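PDB 7CVW: catechol O-methyltransferase from Niastella koreensis, which catalyses magnesium-dependent transfer of a methyl group from S-adenosyl-L-methionine to catechol-like compounds, producing meta and para products in equal proportion from protocatechuic acid. Local coordinates for residues 84-89 / 123-128; 138-141 / 147-150; 151-156 / 160-165; 167-172 / 184-189. All blocks are in the same frame, centred on the assembly; numbering follows the deposited sequence.

Contact 1 of 4, residues 84-89 / 123-128; sequences RLITLE and PQLVEE. With SAH (S-adenosyl-L-homocysteine), chain E.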
# COMPACT_ATOMS: atom_id res chain seq x y z
N ARG A 84 -5.81 19.36 9.02
CA ARG A 84 -6.22 20.15 7.84
C ARG A 84 -5.85 19.39 6.57
O ARG A 84 -4.80 18.71 6.54
CB ARG A 84 -5.54 21.52 7.86
CG ARG A 84 -5.95 22.42 9.01
CD ARG A 84 -7.40 22.87 8.92
NE ARG A 84 -7.80 23.71 10.05
CZ ARG A 84 -8.35 23.30 11.19
NH1 ARG A 84 -8.62 22.02 11.41
NH2 ARG A 84 -8.66 24.19 12.12
N LEU A 85 -6.70 19.51 5.57
CA LEU A 85 -6.39 19.04 4.20
C LEU A 85 -6.58 20.22 3.25
O LEU A 85 -7.65 20.84 3.23
CB LEU A 85 -7.27 17.84 3.86
CG LEU A 85 -6.92 17.10 2.58
CD1 LEU A 85 -7.39 15.66 2.66
CD2 LEU A 85 -7.50 17.79 1.36
N ILE A 86 -5.55 20.53 2.49
CA ILE A 86 -5.62 21.56 1.42
C ILE A 86 -5.70 20.81 0.08
O ILE A 86 -4.89 19.92 -0.14
CB ILE A 86 -4.40 22.48 1.49
CG1 ILE A 86 -4.34 23.21 2.84
CG2 ILE A 86 -4.43 23.44 0.33
CD1 ILE A 86 -3.08 24.03 3.05
N THR A 87 -6.69 21.10 -0.74
CA THR A 87 -6.84 20.41 -2.05
C THR A 87 -6.90 21.47 -3.14
O THR A 87 -7.56 22.51 -2.92
CB THR A 87 -8.03 19.44 -2.00
OG1 THR A 87 -8.09 18.69 -3.23
CG2 THR A 87 -9.34 20.15 -1.75
N LEU A 88 -6.24 21.20 -4.26
CA LEU A 88 -6.08 22.17 -5.37
C LEU A 88 -6.91 21.70 -6.56
O LEU A 88 -6.86 20.51 -6.91
CB LEU A 88 -4.62 22.30 -5.75
CG LEU A 88 -3.64 22.55 -4.61
CD1 LEU A 88 -2.24 22.87 -5.14
CD2 LEU A 88 -4.13 23.58 -3.63
N GLU A 89 -7.75 22.58 -7.10
CA GLU A 89 -8.64 22.23 -8.21
C GLU A 89 -8.72 23.41 -9.18
O GLU A 89 -9.18 24.48 -8.77
CB GLU A 89 -10.02 21.89 -7.65
CG GLU A 89 -11.05 21.66 -8.75
CD GLU A 89 -10.64 20.60 -9.76
OE1 GLU A 89 -10.29 19.46 -9.36
OE2 GLU A 89 -10.65 20.91 -10.97
N PRO A 123 3.73 27.22 -5.51
CA PRO A 123 4.67 28.23 -5.01
C PRO A 123 4.05 29.17 -3.98
O PRO A 123 4.73 29.65 -3.11
CB PRO A 123 5.16 28.97 -6.26
CG PRO A 123 4.19 28.62 -7.36
CD PRO A 123 3.62 27.26 -6.97
N GLN A 124 2.73 29.36 -4.01
CA GLN A 124 2.03 30.13 -2.96
C GLN A 124 2.17 29.39 -1.63
O GLN A 124 2.41 30.04 -0.60
CB GLN A 124 0.54 30.31 -3.25
CG GLN A 124 0.21 30.89 -4.62
CD GLN A 124 -1.28 30.94 -4.88
OE1 GLN A 124 -2.09 30.36 -4.14
NE2 GLN A 124 -1.63 31.60 -5.96
N LEU A 125 1.98 28.07 -1.62
CA LEU A 125 2.03 27.27 -0.37
C LEU A 125 3.46 27.35 0.19
O LEU A 125 3.59 27.44 1.43
CB LEU A 125 1.63 25.83 -0.68
CG LEU A 125 0.15 25.63 -1.05
CD1 LEU A 125 -0.12 24.20 -1.54
CD2 LEU A 125 -0.77 25.94 0.10
N VAL A 126 4.47 27.37 -0.69
CA VAL A 126 5.89 27.54 -0.25
C VAL A 126 6.05 28.94 0.37
O VAL A 126 6.56 29.01 1.52
CB VAL A 126 6.89 27.27 -1.39
CG1 VAL A 126 8.31 27.65 -0.98
CG2 VAL A 126 6.83 25.81 -1.79
N GLU A 127 5.57 29.99 -0.30
CA GLU A 127 5.66 31.38 0.24
C GLU A 127 4.95 31.47 1.59
O GLU A 127 5.47 32.16 2.49
CB GLU A 127 5.11 32.40 -0.76
CG GLU A 127 5.21 33.80 -0.21
CD GLU A 127 4.97 34.95 -1.17
OE1 GLU A 127 4.60 34.69 -2.34
OE2 GLU A 127 5.13 36.12 -0.72
N GLU A 128 3.81 30.79 1.75
CA GLU A 128 2.97 30.83 2.97
C GLU A 128 3.63 30.05 4.12
O GLU A 128 3.20 30.22 5.25
CB GLU A 128 1.60 30.22 2.71
CG GLU A 128 0.74 31.06 1.79
CD GLU A 128 -0.37 30.27 1.12
OE1 GLU A 128 -0.76 29.20 1.66
OE2 GLU A 128 -0.87 30.73 0.08
N SAH E . -8.53 12.89 -6.71
CA SAH E . -9.88 12.91 -7.30
CB SAH E . -9.81 12.86 -8.83
CG SAH E . -9.06 14.00 -9.45
SD SAH E . -9.48 13.96 -11.24
C SAH E . -10.62 11.68 -6.75
O SAH E . -11.71 11.83 -6.33
OXT SAH E . -10.03 10.66 -6.82
C5' SAH E . -8.34 15.23 -11.86
C4' SAH E . -8.74 16.61 -11.40
O4' SAH E . -7.62 17.47 -11.66
C3' SAH E . -9.94 17.25 -12.14
O3' SAH E . -10.93 17.73 -11.25
C2' SAH E . -9.31 18.41 -12.92
O2' SAH E . -10.16 19.51 -13.10
C1' SAH E . -8.12 18.72 -12.03
N9 SAH E . -7.06 19.47 -12.67
C8 SAH E . -6.73 19.49 -13.99
N7 SAH E . -5.74 20.30 -14.26
C5 SAH E . -5.41 20.86 -13.04
C6 SAH E . -4.44 21.80 -12.65
N6 SAH E . -3.61 22.39 -13.49
N1 SAH E . -4.39 22.14 -11.36
C2 SAH E . -5.24 21.55 -10.52
N3 SAH E . -6.20 20.68 -10.77
C4 SAH E . -6.22 20.35 -12.06
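Leu125 reaches from helix 118-128 with its two methyls divided between two strand residues: CD2 lies 4.2 Å from CD1 of Ile86, and CD1 lies 4.4 Å from CD1 of Leu88. This is helix-on-sheet packing in the Rossmann-like fold of class I methyltransferases. The helix leads from strand 111-115 to strand 133-138 and on the way lies over strand 84-89, which sits between 111-115 and 60-64 in the sheet. Ile86 and Leu88, two positions apart, both turn their side chains to the helix, and the backbones stay well separated, with CA of Ile86 9.7 Å from CA of Leu125. The joint is therefore small, its closest approaches all between methyl groups; Leu125 also touches Leu62 and Arg114 on the neighbouring strands. Beyond Leu88 the strand delivers Glu89 to the cofactor. With CG anti to the backbone N (chi1 174°) and a bend at chi2 (55°), its carboxylate grips both ribose hydroxyls of S-adenosyl-L-homocysteine. Backbone N-H groups of Leu67 and Asp91 bind the same two oxygens and would steady the carboxylate. O3' donates to Glu89 OE1 at 2.6 Å, and O2' to Glu89 OE2 at 2.6 Å.

Contact 2 of 4, residues 138-141 / 147-150; sequences IDAD and EYFQ. With MG (magnesium ion), chain C; SAH (S-adenosyl-L-homocysteine), chain E.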
# COMPACT_ATOMS: atom_id res chain seq x y z
N ILE A 138 -0.90 13.37 -5.30
CA ILE A 138 -0.79 14.00 -6.65
C ILE A 138 -1.76 13.29 -7.59
O ILE A 138 -1.55 12.10 -7.91
CB ILE A 138 0.64 13.91 -7.17
CG1 ILE A 138 1.62 14.56 -6.19
CG2 ILE A 138 0.71 14.53 -8.56
CD1 ILE A 138 3.06 14.47 -6.62
N ASP A 139 -2.80 14.00 -8.00
CA ASP A 139 -3.86 13.38 -8.83
C ASP A 139 -4.54 14.42 -9.70
O ASP A 139 -5.74 14.31 -9.92
CB ASP A 139 -4.86 12.62 -7.96
CG ASP A 139 -5.67 11.65 -8.79
OD1 ASP A 139 -5.14 11.21 -9.86
OD2 ASP A 139 -6.85 11.35 -8.36
N ALA A 140 -3.78 15.35 -10.25
CA ALA A 140 -4.41 16.41 -11.07
C ALA A 140 -4.16 16.12 -12.55
O ALA A 140 -4.36 15.02 -12.95
CB ALA A 140 -3.86 17.76 -10.68
N ASP A 141 -3.82 17.14 -13.33
CA ASP A 141 -3.42 16.89 -14.73
C ASP A 141 -2.13 16.07 -14.73
O ASP A 141 -1.37 16.14 -13.75
CB ASP A 141 -3.34 18.20 -15.52
CG ASP A 141 -2.52 19.30 -14.86
OD1 ASP A 141 -2.35 19.28 -13.63
OD2 ASP A 141 -2.04 20.19 -15.60
N GLU A 147 6.93 17.86 -12.28
CA GLU A 147 7.16 19.15 -11.60
C GLU A 147 6.36 19.22 -10.30
O GLU A 147 6.85 19.78 -9.33
CB GLU A 147 6.80 20.29 -12.54
CG GLU A 147 7.82 20.42 -13.66
CD GLU A 147 7.88 19.26 -14.63
OE1 GLU A 147 6.82 18.91 -15.21
OE2 GLU A 147 9.01 18.69 -14.80
N TYR A 148 5.17 18.66 -10.26
CA TYR A 148 4.37 18.62 -9.02
C TYR A 148 5.18 17.90 -7.92
O TYR A 148 5.15 18.32 -6.74
CB TYR A 148 3.02 17.95 -9.27
CG TYR A 148 2.06 18.69 -10.16
CD1 TYR A 148 2.15 20.06 -10.32
CD2 TYR A 148 1.02 18.01 -10.78
CE1 TYR A 148 1.22 20.74 -11.09
CE2 TYR A 148 0.09 18.67 -11.55
CZ TYR A 148 0.20 20.05 -11.70
OH TYR A 148 -0.69 20.73 -12.46
N PHE A 149 5.88 16.83 -8.28
CA PHE A 149 6.67 16.06 -7.31
C PHE A 149 7.80 16.93 -6.75
O PHE A 149 8.08 16.87 -5.55
CB PHE A 149 7.21 14.78 -7.93
CG PHE A 149 7.72 13.78 -6.94
CD1 PHE A 149 6.85 12.88 -6.34
CD2 PHE A 149 9.06 13.74 -6.58
CE1 PHE A 149 7.31 11.92 -5.44
CE2 PHE A 149 9.51 12.78 -5.68
CZ PHE A 149 8.64 11.88 -5.11
N GLN A 150 8.44 17.76 -7.58
CA GLN A 150 9.53 18.64 -7.09
C GLN A 150 8.96 19.64 -6.09
O GLN A 150 9.58 19.87 -5.07
CB GLN A 150 10.22 19.37 -8.23
CG GLN A 150 10.73 18.45 -9.33
CD GLN A 150 11.52 17.26 -8.85
OE1 GLN A 150 12.39 17.38 -7.98
NE2 GLN A 150 11.21 16.10 -9.40
MG MG C . -6.84 9.64 -10.40
N SAH E . -8.53 12.89 -6.71
CA SAH E . -9.88 12.91 -7.30
CB SAH E . -9.81 12.86 -8.83
CG SAH E . -9.06 14.00 -9.45
SD SAH E . -9.48 13.96 -11.24
C SAH E . -10.62 11.68 -6.75
O SAH E . -11.71 11.83 -6.33
OXT SAH E . -10.03 10.66 -6.82
C5' SAH E . -8.34 15.23 -11.86
C4' SAH E . -8.74 16.61 -11.40
O4' SAH E . -7.62 17.47 -11.66
C3' SAH E . -9.94 17.25 -12.14
O3' SAH E . -10.93 17.73 -11.25
C2' SAH E . -9.31 18.41 -12.92
O2' SAH E . -10.16 19.51 -13.10
C1' SAH E . -8.12 18.72 -12.03
N9 SAH E . -7.06 19.47 -12.67
C8 SAH E . -6.73 19.49 -13.99
N7 SAH E . -5.74 20.30 -14.26
C5 SAH E . -5.41 20.86 -13.04
C6 SAH E . -4.44 21.80 -12.65
N6 SAH E . -3.61 22.39 -13.49
N1 SAH E . -4.39 22.14 -11.36
C2 SAH E . -5.24 21.55 -10.52
N3 SAH E . -6.20 20.68 -10.77
C4 SAH E . -6.22 20.35 -12.06
O HOH W 1 -8.93 9.36 -9.28
O HOH W 2 -7.38 11.50 -11.98
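A very short hydrogen bond, 2.5 Å from Tyr148 OH to Asp141 OD1, ties the cofactor loop to the helix that follows it. The acceptor oxygen sits at the edge of the phenol ring and in its plane, while the carboxylate as a whole is turned 50° from that ring. Asp141 reaches this point because its CG stands between the backbone N and the carbonyl carbon (chi1 50°), which brings the carboxylate round towards the tyrosine. The same side chain borders the adenine, with CB 3.4 Å from N7 of S-adenosyl-L-homocysteine. Ala140 adds its methyl, 4.1 Å from Tyr148 CE2, and also lies against the adenine; Tyr148 itself lines the pocket, its OH close to the adenine N6. The segment is the turn after strand 133-138 in a Rossmann-like sheet, the first half of a beta-alpha-beta unit that continues into helix 145-154. At the strand end, Ile138 packs its CD1 4.1 Å from Phe149 CD1 and its CG2 beside Tyr148 CD2. Asp139, between these apolar anchors, faces away from the helix and serves both ligands. Its OD1 binds magnesium at 2.4 Å, a site completed by Asp165, Asn166 and two waters; OD2 also faces the metal, at the longer distance of 2.7 Å, and accepts a hydrogen bond of 2.8 Å from the amino N of S-adenosyl-L-homocysteine.

Contact 3 of 4, residues 151-156 / 160-165; sequences WALRLS and TLIVAD. With MG (magnesium ion), chain C.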
# COMPACT_ATOMS: atom_id res chain seq x y z
N TRP A 151 7.80 20.22 -6.36
CA TRP A 151 7.12 21.13 -5.41
C TRP A 151 6.72 20.37 -4.15
O TRP A 151 6.90 20.89 -3.04
CB TRP A 151 5.93 21.79 -6.09
CG TRP A 151 6.30 22.89 -7.03
CD1 TRP A 151 6.22 22.88 -8.38
CD2 TRP A 151 6.86 24.17 -6.67
NE1 TRP A 151 6.66 24.07 -8.90
CE2 TRP A 151 7.07 24.88 -7.87
CE3 TRP A 151 7.20 24.78 -5.46
CZ2 TRP A 151 7.60 26.16 -7.91
CZ3 TRP A 151 7.72 26.06 -5.49
CH2 TRP A 151 7.93 26.73 -6.70
N ALA A 152 6.22 19.15 -4.29
CA ALA A 152 5.83 18.32 -3.14
C ALA A 152 7.04 18.15 -2.21
O ALA A 152 6.87 18.28 -0.97
CB ALA A 152 5.26 17.00 -3.61
N LEU A 153 8.23 17.92 -2.75
CA LEU A 153 9.44 17.76 -1.88
C LEU A 153 9.72 19.04 -1.10
O LEU A 153 10.10 18.97 0.07
CB LEU A 153 10.62 17.37 -2.77
CG LEU A 153 10.56 15.96 -3.34
CD1 LEU A 153 11.75 15.71 -4.26
CD2 LEU A 153 10.54 14.92 -2.25
N ARG A 154 9.52 20.20 -1.73
CA ARG A 154 9.71 21.51 -1.05
C ARG A 154 8.71 21.65 0.11
O ARG A 154 8.96 22.45 1.00
CB ARG A 154 9.56 22.63 -2.07
CG ARG A 154 10.77 22.82 -2.98
CD ARG A 154 11.61 23.97 -2.47
NE ARG A 154 11.42 25.14 -3.32
CZ ARG A 154 11.49 26.40 -2.92
NH1 ARG A 154 11.69 26.70 -1.65
NH2 ARG A 154 11.31 27.37 -3.80
N LEU A 155 7.59 20.93 0.09
CA LEU A 155 6.50 21.05 1.09
C LEU A 155 6.47 19.81 1.99
O LEU A 155 5.46 19.62 2.68
CB LEU A 155 5.19 21.22 0.32
CG LEU A 155 5.06 22.56 -0.40
CD1 LEU A 155 3.91 22.54 -1.38
CD2 LEU A 155 4.91 23.69 0.62
N SER A 156 7.57 19.04 2.03
CA SER A 156 7.65 17.75 2.75
C SER A 156 8.52 17.90 3.99
O SER A 156 9.28 18.88 4.07
CB SER A 156 8.19 16.65 1.86
OG SER A 156 7.24 16.29 0.86
N THR A 160 7.54 12.16 5.10
CA THR A 160 6.33 12.49 4.30
C THR A 160 6.11 11.38 3.28
O THR A 160 7.08 10.95 2.62
CB THR A 160 6.46 13.82 3.58
OG1 THR A 160 6.46 14.88 4.54
CG2 THR A 160 5.35 14.02 2.57
N LEU A 161 4.86 10.97 3.11
CA LEU A 161 4.42 10.01 2.09
C LEU A 161 3.85 10.81 0.94
O LEU A 161 2.90 11.59 1.17
CB LEU A 161 3.36 9.08 2.66
CG LEU A 161 2.71 8.14 1.65
CD1 LEU A 161 3.72 7.16 1.09
CD2 LEU A 161 1.54 7.42 2.30
N ILE A 162 4.37 10.57 -0.27
CA ILE A 162 3.85 11.17 -1.52
C ILE A 162 3.29 10.02 -2.34
O ILE A 162 4.00 9.03 -2.57
CB ILE A 162 4.91 11.96 -2.29
CG1 ILE A 162 5.55 13.02 -1.40
CG2 ILE A 162 4.29 12.58 -3.53
CD1 ILE A 162 6.83 13.61 -1.94
N VAL A 163 2.03 10.15 -2.72
CA VAL A 163 1.30 9.15 -3.54
C VAL A 163 0.92 9.84 -4.85
O VAL A 163 0.42 10.98 -4.79
CB VAL A 163 0.04 8.65 -2.81
CG1 VAL A 163 -0.72 7.65 -3.66
CG2 VAL A 163 0.39 8.08 -1.46
N ALA A 164 1.16 9.19 -5.98
CA ALA A 164 0.78 9.74 -7.30
C ALA A 164 -0.09 8.72 -8.00
O ALA A 164 0.36 7.57 -8.17
CB ALA A 164 2.01 10.07 -8.13
N ASP A 165 -1.31 9.09 -8.39
CA ASP A 165 -2.24 8.14 -9.04
C ASP A 165 -2.01 8.10 -10.55
O ASP A 165 -1.54 9.09 -11.13
CB ASP A 165 -3.70 8.51 -8.72
CG ASP A 165 -4.72 7.44 -9.00
OD1 ASP A 165 -4.33 6.26 -8.98
OD2 ASP A 165 -5.92 7.79 -9.22
MG MG C . -6.84 9.64 -10.40
O HOH W 1 -8.93 9.36 -9.28
O HOH W 2 -7.38 11.50 -11.98
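Ile162 points its CB from strand 160-165 at the end of helix 145-154, and the branches that leave it part company. The setting is the second half of a beta-alpha-beta crossover in the Rossmann-like fold: strand 133-138, helix 145-154, then the adjacent parallel strand 160-165. CG2, anti to the backbone N, goes to Phe149 CE1 one turn earlier in the same helix. CG1 stands anti to the carbonyl carbon (chi1 -55°) and carries the chain on, extended, into the helix surface. CD1 at the tip meets three residues: Leu153 CD2 at 3.9 Å, Ala152 CB at 4.1 Å and Ser156 OG at 3.9 Å. Leu153 starts out away from the strand, yet its end returns and crosses the isoleucine at about a right angle. Where helix gives way to strand the chains come closest, and Ser156 meets Thr160, its OG 3.4 Å from CG2 of the threonine. Thr160 uses its hydroxyl in another direction, hydrogen-bonded to Phe133 O and Arg157 N. Ser156 OG turns back on its own helix and donates to Ala152 O over 2.7 Å, from 48° above the carbonyl plane. Leu155 N comes to that same oxygen from the opposite face, so this one carbonyl near the helix end takes two donors as the chain turns away. On the far side of the sheet from the helix, Leu161 packs on Leu55 of the second subunit. At the metal-site end of this segment, Asp165 OD2 binds magnesium at 2.4 Å.

Contact 4 of 4, residues 167-172 / 184-189; sequences VIRDGK and QGARRF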
# COMPACT_ATOMS: atom_id res chain seq x y z
N VAL A 167 -0.22 6.08 -12.85
CA VAL A 167 1.17 6.07 -13.39
C VAL A 167 1.44 4.82 -14.24
O VAL A 167 2.59 4.72 -14.68
CB VAL A 167 2.21 6.24 -12.27
CG1 VAL A 167 2.05 7.59 -11.57
CG2 VAL A 167 2.20 5.08 -11.30
N ILE A 168 0.45 3.97 -14.54
CA ILE A 168 0.63 2.73 -15.36
C ILE A 168 -0.25 2.76 -16.62
O ILE A 168 0.22 2.29 -17.67
CB ILE A 168 0.41 1.47 -14.50
CG1 ILE A 168 1.51 1.31 -13.46
CG2 ILE A 168 0.29 0.22 -15.36
CD1 ILE A 168 2.93 1.28 -14.00
N ARG A 169 -1.47 3.28 -16.55
CA ARG A 169 -2.34 3.56 -17.73
C ARG A 169 -2.46 2.31 -18.62
O ARG A 169 -2.14 2.37 -19.81
CB ARG A 169 -1.81 4.73 -18.56
CG ARG A 169 -1.42 5.98 -17.78
CD ARG A 169 -2.44 6.46 -16.79
NE ARG A 169 -3.79 6.65 -17.30
CZ ARG A 169 -4.48 7.79 -17.27
NH1 ARG A 169 -5.72 7.79 -17.73
NH2 ARG A 169 -3.98 8.89 -16.75
N ASP A 170 -2.92 1.20 -18.04
CA ASP A 170 -3.28 -0.03 -18.78
C ASP A 170 -2.01 -0.62 -19.40
O ASP A 170 -2.14 -1.38 -20.34
CB ASP A 170 -4.35 0.25 -19.84
CG ASP A 170 -5.20 -0.95 -20.24
OD1 ASP A 170 -5.32 -1.86 -19.43
OD2 ASP A 170 -5.72 -0.95 -21.39
N GLY A 171 -0.83 -0.28 -18.86
CA GLY A 171 0.47 -0.80 -19.34
C GLY A 171 1.00 -0.03 -20.53
O GLY A 171 2.03 -0.43 -21.07
N LYS A 172 0.34 1.05 -20.92
CA LYS A 172 0.75 1.88 -22.09
C LYS A 172 2.06 2.60 -21.76
O LYS A 172 2.71 3.07 -22.70
CB LYS A 172 -0.35 2.87 -22.47
CG LYS A 172 -1.55 2.20 -23.12
CD LYS A 172 -2.55 3.17 -23.68
CE LYS A 172 -3.48 3.71 -22.63
NZ LYS A 172 -4.66 4.37 -23.26
N GLN A 184 2.68 9.88 -21.63
CA GLN A 184 3.99 10.56 -21.60
C GLN A 184 4.23 11.17 -20.21
O GLN A 184 5.37 11.08 -19.68
CB GLN A 184 4.06 11.66 -22.66
CG GLN A 184 3.92 11.15 -24.08
CD GLN A 184 4.06 12.26 -25.09
OE1 GLN A 184 4.11 13.44 -24.75
NE2 GLN A 184 4.15 11.89 -26.35
N GLY A 185 3.20 11.77 -19.62
CA GLY A 185 3.35 12.37 -18.28
C GLY A 185 3.72 11.32 -17.26
O GLY A 185 4.60 11.57 -16.43
N ALA A 186 3.08 10.16 -17.33
CA ALA A 186 3.35 9.05 -16.39
C ALA A 186 4.78 8.53 -16.61
O ALA A 186 5.46 8.30 -15.63
CB ALA A 186 2.32 7.97 -16.59
N ARG A 187 5.18 8.30 -17.86
CA ARG A 187 6.53 7.76 -18.18
C ARG A 187 7.58 8.70 -17.64
O ARG A 187 8.58 8.24 -17.11
CB ARG A 187 6.76 7.54 -19.67
CG ARG A 187 6.05 6.31 -20.23
CD ARG A 187 6.21 6.18 -21.75
NE ARG A 187 7.61 6.37 -22.13
CZ ARG A 187 8.58 5.47 -21.99
NH1 ARG A 187 8.33 4.25 -21.53
NH2 ARG A 187 9.81 5.78 -22.34
N ARG A 188 7.41 10.01 -17.82
CA ARG A 188 8.44 11.00 -17.44
C ARG A 188 8.52 11.04 -15.91
O ARG A 188 9.63 11.07 -15.37
CB ARG A 188 8.12 12.36 -18.05
CG ARG A 188 9.25 13.36 -17.89
CD ARG A 188 9.10 14.55 -18.82
NE ARG A 188 7.97 15.36 -18.42
CZ ARG A 188 8.01 16.34 -17.52
NH1 ARG A 188 9.16 16.71 -16.96
NH2 ARG A 188 6.89 16.97 -17.20
N PHE A 189 7.37 11.03 -15.23
CA PHE A 189 7.31 11.00 -13.75
C PHE A 189 8.01 9.73 -13.25
O PHE A 189 8.72 9.78 -12.25
CB PHE A 189 5.85 11.08 -13.30
CG PHE A 189 5.67 10.81 -11.83
CD1 PHE A 189 5.85 11.83 -10.92
CD2 PHE A 189 5.39 9.53 -11.38
CE1 PHE A 189 5.71 11.58 -9.56
CE2 PHE A 189 5.27 9.29 -10.02
CZ PHE A 189 5.42 10.31 -9.12
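The loop that leaves the magnesium site, directly after the metal ligands Asp165 and Asn166, is backed here by helix 181-195 of the Rossmann-like methyltransferase fold. Val167 and Ala186 bring the backbones together, their CA atoms 4.8 Å apart, an approach suited to a residue whose side chain is a single methyl. That methyl, Ala186 CB, rests 3.8 Å from Val167 O and close to Val167 CA; the carbonyl oxygen itself accepts a hydrogen bond from Asn190 ND2, one turn further along the helix. Past Val167 the chain curls tightly through positive phi at Arg169, Asp170 and Gly171. Asp213 OD1 receives the N-H groups of Ile168 and Arg169 at the start of this bend, and a bond of 3.0 Å from Lys172 N to Arg169 O closes it. The aliphatic part of Arg169 reaches the helix more loosely, with CG 4.4 Å from Ala186 CB. Ile168 and Arg187 pack on Val9 and Tyr12 of the second subunit, so loop and helix both contribute to the dimer interface. On the next turn after Ala186, Phe189 holds its CG anti to the backbone N (chi1 170°) and swings its ring to Val167. The CG1 methyl of the valine meets that ring at an oblique angle, 3.9 Å from Phe189 CD2 and beside CE2.

The four contacts follow one another along the chain and belong to one Rossmann-like domain: contacts 1 and 3 reach the same sheet, contact 2 lies at a strand end, and contact 4 joins a loop to a helix beside the sheet. Contacts 2 and 3, with centres 8 Å apart, both use helix 145-154 and are halves of one beta-alpha-beta unit. The helices of contacts 1 and 3 pack together, Pro123 and Val126 against Trp151. Contact 4 lies about 26 Å from contact 1, centre to centre, and meets contact 2 through the Glu147-Arg188 salt bridge. Contacts 1 and 2 bind the cofactor product, 2 and 3 the magnesium, so the ligands gather at the C-terminal ends of the parallel strands.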